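ATP-dependent DNA helicase PIF1 (Candida albicans, PDB 7OTJ) probably couples ATP hydrolysis to 5'-3' translocation on DNA, unwinding duplexes and G-quadruplexes to maintain nuclear and mitochondrial genome stability. Local coordinates at residues Ile298-Phe301 and Leu305-Gly308; Lys407-Leu410 and Thr415-Thr418. One frame throughout, in Å; residues are numbered along the deposited sequence.

Contact 1 of 2, residues Ile298-Phe301 and Leu305-Gly308; sequences IKNF and LVNG
Asn300 reaches over the backbone at Val306 and Asn307, and its carboxamide links the two arms of this loop through a hydrogen bond. Its CB stays at the margin, 4.2 Å from Asn307 N. With CG anti to the carbonyl carbon (chi1 -60°), the amide turns toward the opposite arm, where CG comes 3.5 Å from Asn307 N. At the tip the branches part. OD1 accepts a hydrogen bond from Asn307 N at 3.2 Å, nearly straight at the hydrogen (160°), although the donor stands above the carbonyl plane and does not lie on a lone pair. The same oxygen also touches Val306 CB. ND2 lies against Asn307 CB at 3.3 Å; the two side chains lie obliquely across each other, their amide planes 39° apart.

The Asn307 amide continues toward the start of the first arm. Its CG is anti to its own backbone N, which carries the group to the carbonyl of Ile298; ND2 is close to Ile298 O there, but the angle is poor for a hydrogen bond. At the other end, Phe301 CD2 meets Leu305 CD2 at 4.3 Å, with the methyl oblique to the ring. Lys299 CG lies over one face of that ring, and the lysine also makes a cation-pi contact with Trp426.

Ile298 and Phe301 pack on Pro443 of strand 435-446, and the backbones of Gly308 and Cys297 are hydrogen-bonded. The whole is the connecting loop of a beta hairpin, leading from strand 294-297 into the antiparallel strand 310-316 within the SH3-like 2B domain of Pif1 helicases.

Contact 2 of 2, residues Lys407-Leu410 and Thr415-Thr418; sequences KFLL and TFRT
The ring of Phe416 carries the ammonium of Lys407 over one face: NZ is 3.7 Å from the ring centroid and 11° off its normal, a cation-pi contact. The lysine bends at chi3 (66°) and again at chi4, which folds its end back over the ring and adds a CH-pi contact from CE. Leu409 lies beside Phe416 and points the same way, its CG oblique to the ring and 3.5 Å from CE1. Arg417 O sits at the edge of the Phe408 ring, near its plane. Leu410 CD2 meets the edge of the Arg417 guanidinium, 3.4 Å from NE, while NH2 of that arginine forms a salt bridge with Asp302.

Strands 404-409 and 416-420 form an antiparallel beta hairpin in the 2B region, with Lys407, Leu409, Phe416 and Thr418 on one face of the sheet and Phe408 and Arg417 on the other. Phe408 N donates to Arg417 O at 2.9 Å; the return bond, from Arg417 N to Phe408 O, is more bent (131°). Toward the turn, Leu410 N donates to Thr415 O at 3.2 Å, and Thr415 OG1 is hydrogen-bonded to Asp412 OD2.

Contact 1 closes before contact 2 opens, and a long unmodelled segment, 324-387, separates them in sequence, yet their centres are only about 12 Å apart. Both belong to one curled antiparallel sheet. Strand 310-316, which follows contact 1, pairs with 294-297 and also with 404-409, the first strand of contact 2. The two sites touch directly: Leu305 CD1 packs 3.6 Å from Phe408 CG, and Leu305 also meets Arg417. Together with the Arg417-Asp302 salt bridge, this joins loop and hairpin into one continuous part of the 2B region. The loop lies nearer the bound nucleic acid, about 9 Å at the nearest atom against about 18 Å, so the hairpin probably backs the DNA-facing side.

Contact 1 of 2, residues Ile298-Phe301 and Leu305-Gly308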
# COMPACT_ATOMS: atom_id res chain seq x y z
N ILE A 298 -10.34 -5.85 -4.29
CA ILE A 298 -9.24 -6.26 -3.42
C ILE A 298 -8.59 -7.56 -3.89
O ILE A 298 -7.91 -8.22 -3.11
CB ILE A 298 -9.71 -6.37 -1.96
CG1 ILE A 298 -10.76 -7.47 -1.81
CG2 ILE A 298 -10.25 -5.03 -1.47
CD1 ILE A 298 -11.22 -7.70 -0.39
N LYS A 299 -8.76 -7.92 -5.16
CA LYS A 299 -8.09 -9.07 -5.74
C LYS A 299 -7.63 -8.72 -7.15
O LYS A 299 -8.30 -7.97 -7.86
CB LYS A 299 -9.01 -10.31 -5.78
CG LYS A 299 -8.35 -11.55 -6.37
CD LYS A 299 -9.17 -12.80 -6.14
CE LYS A 299 -9.18 -13.21 -4.66
NZ LYS A 299 -7.86 -13.67 -4.14
N ASN A 300 -6.47 -9.27 -7.53
CA ASN A 300 -5.94 -9.10 -8.89
C ASN A 300 -6.60 -10.14 -9.79
O ASN A 300 -6.14 -11.27 -9.90
CB ASN A 300 -4.43 -9.23 -8.90
CG ASN A 300 -3.74 -8.19 -8.03
OD1 ASN A 300 -3.35 -7.13 -8.50
ND2 ASN A 300 -3.59 -8.51 -6.74
N PHE A 301 -7.70 -9.76 -10.44
CA PHE A 301 -8.34 -10.67 -11.38
C PHE A 301 -7.65 -10.66 -12.73
O PHE A 301 -7.13 -11.68 -13.20
CB PHE A 301 -9.82 -10.31 -11.54
CG PHE A 301 -10.66 -10.67 -10.37
CD1 PHE A 301 -10.91 -12.00 -10.06
CD2 PHE A 301 -11.22 -9.69 -9.57
CE1 PHE A 301 -11.70 -12.34 -8.98
CE2 PHE A 301 -12.01 -10.02 -8.49
CZ PHE A 301 -12.25 -11.35 -8.19
N LEU A 305 -7.86 -5.16 -14.34
CA LEU A 305 -8.58 -5.02 -13.08
C LEU A 305 -7.76 -5.74 -12.01
O LEU A 305 -7.66 -6.97 -12.01
CB LEU A 305 -9.98 -5.61 -13.19
CG LEU A 305 -10.78 -5.73 -11.89
CD1 LEU A 305 -10.95 -4.37 -11.23
CD2 LEU A 305 -12.13 -6.37 -12.16
N VAL A 306 -7.19 -4.96 -11.09
CA VAL A 306 -6.25 -5.47 -10.10
C VAL A 306 -6.68 -5.02 -8.71
O VAL A 306 -7.62 -4.24 -8.55
CB VAL A 306 -4.80 -5.01 -10.40
CG1 VAL A 306 -4.39 -5.43 -11.80
CG2 VAL A 306 -4.68 -3.50 -10.24
N ASN A 307 -5.97 -5.54 -7.71
CA ASN A 307 -6.18 -5.14 -6.32
C ASN A 307 -5.95 -3.65 -6.16
O ASN A 307 -4.89 -3.13 -6.54
CB ASN A 307 -5.25 -5.93 -5.40
CG ASN A 307 -5.58 -5.76 -3.91
OD1 ASN A 307 -5.79 -4.65 -3.41
ND2 ASN A 307 -5.61 -6.87 -3.19
N GLY A 308 -6.93 -2.96 -5.59
CA GLY A 308 -6.87 -1.52 -5.41
C GLY A 308 -7.71 -0.73 -6.39
O GLY A 308 -7.96 0.46 -6.14

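Contact 2 of 2, residues Lys407-Leu410 and Thr415-Thr418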
# COMPACT_ATOMS: atom_id res chain seq x y z
N LYS A 407 -18.82 -1.19 -12.06
CA LYS A 407 -18.10 -0.55 -13.15
C LYS A 407 -16.78 -0.01 -12.61
O LYS A 407 -16.79 0.87 -11.74
CB LYS A 407 -18.93 0.57 -13.77
CG LYS A 407 -18.20 1.40 -14.81
CD LYS A 407 -18.86 2.75 -15.02
CE LYS A 407 -18.78 3.63 -13.78
NZ LYS A 407 -17.37 3.87 -13.33
N PHE A 408 -15.67 -0.50 -13.14
CA PHE A 408 -14.34 -0.26 -12.58
C PHE A 408 -13.56 0.69 -13.49
O PHE A 408 -13.37 0.40 -14.67
CB PHE A 408 -13.57 -1.57 -12.40
CG PHE A 408 -14.00 -2.39 -11.22
CD1 PHE A 408 -13.68 -2.00 -9.93
CD2 PHE A 408 -14.70 -3.58 -11.40
CE1 PHE A 408 -14.07 -2.76 -8.84
CE2 PHE A 408 -15.09 -4.34 -10.32
CZ PHE A 408 -14.77 -3.94 -9.04
N LEU A 409 -13.10 1.81 -12.92
CA LEU A 409 -12.19 2.72 -13.62
C LEU A 409 -10.84 2.04 -13.83
O LEU A 409 -10.12 1.76 -12.86
CB LEU A 409 -12.02 4.02 -12.83
CG LEU A 409 -13.16 5.03 -12.85
CD1 LEU A 409 -14.26 4.67 -11.85
CD2 LEU A 409 -12.63 6.44 -12.58
N LEU A 410 -10.49 1.77 -15.08
CA LEU A 410 -9.28 1.03 -15.38
C LEU A 410 -8.05 1.90 -15.11
O LEU A 410 -8.16 3.13 -15.02
CB LEU A 410 -9.30 0.59 -16.84
CG LEU A 410 -10.53 -0.22 -17.24
CD1 LEU A 410 -10.66 -0.28 -18.75
CD2 LEU A 410 -10.44 -1.62 -16.65
N THR A 415 -11.17 5.52 -19.04
CA THR A 415 -12.13 4.50 -19.45
C THR A 415 -12.60 3.65 -18.27
O THR A 415 -11.96 3.56 -17.22
CB THR A 415 -11.53 3.60 -20.54
OG1 THR A 415 -10.39 2.91 -20.02
CG2 THR A 415 -11.11 4.43 -21.75
N PHE A 416 -13.74 2.99 -18.48
CA PHE A 416 -14.39 2.14 -17.49
C PHE A 416 -14.44 0.71 -18.00
O PHE A 416 -14.16 0.42 -19.17
CB PHE A 416 -15.81 2.62 -17.17
CG PHE A 416 -15.90 4.07 -16.77
CD1 PHE A 416 -14.91 4.66 -16.00
CD2 PHE A 416 -16.98 4.85 -17.16
CE1 PHE A 416 -15.00 5.99 -15.63
CE2 PHE A 416 -17.07 6.18 -16.80
CZ PHE A 416 -16.08 6.75 -16.03
N ARG A 417 -14.80 -0.21 -17.10
CA ARG A 417 -15.10 -1.59 -17.50
C ARG A 417 -16.03 -2.18 -16.45
O ARG A 417 -15.62 -2.41 -15.31
CB ARG A 417 -13.83 -2.41 -17.64
CG ARG A 417 -14.09 -3.85 -18.07
CD ARG A 417 -12.87 -4.44 -18.76
NE ARG A 417 -11.73 -4.58 -17.86
CZ ARG A 417 -11.34 -5.72 -17.31
NH1 ARG A 417 -12.00 -6.85 -17.53
NH2 ARG A 417 -10.28 -5.73 -16.52
N THR A 418 -17.28 -2.42 -16.84
CA THR A 418 -18.28 -2.99 -15.95
C THR A 418 -18.19 -4.51 -16.00
O THR A 418 -18.10 -5.09 -17.08
CB THR A 418 -19.68 -2.52 -16.33
OG1 THR A 418 -19.69 -1.08 -16.41
CG2 THR A 418 -20.70 -2.97 -15.30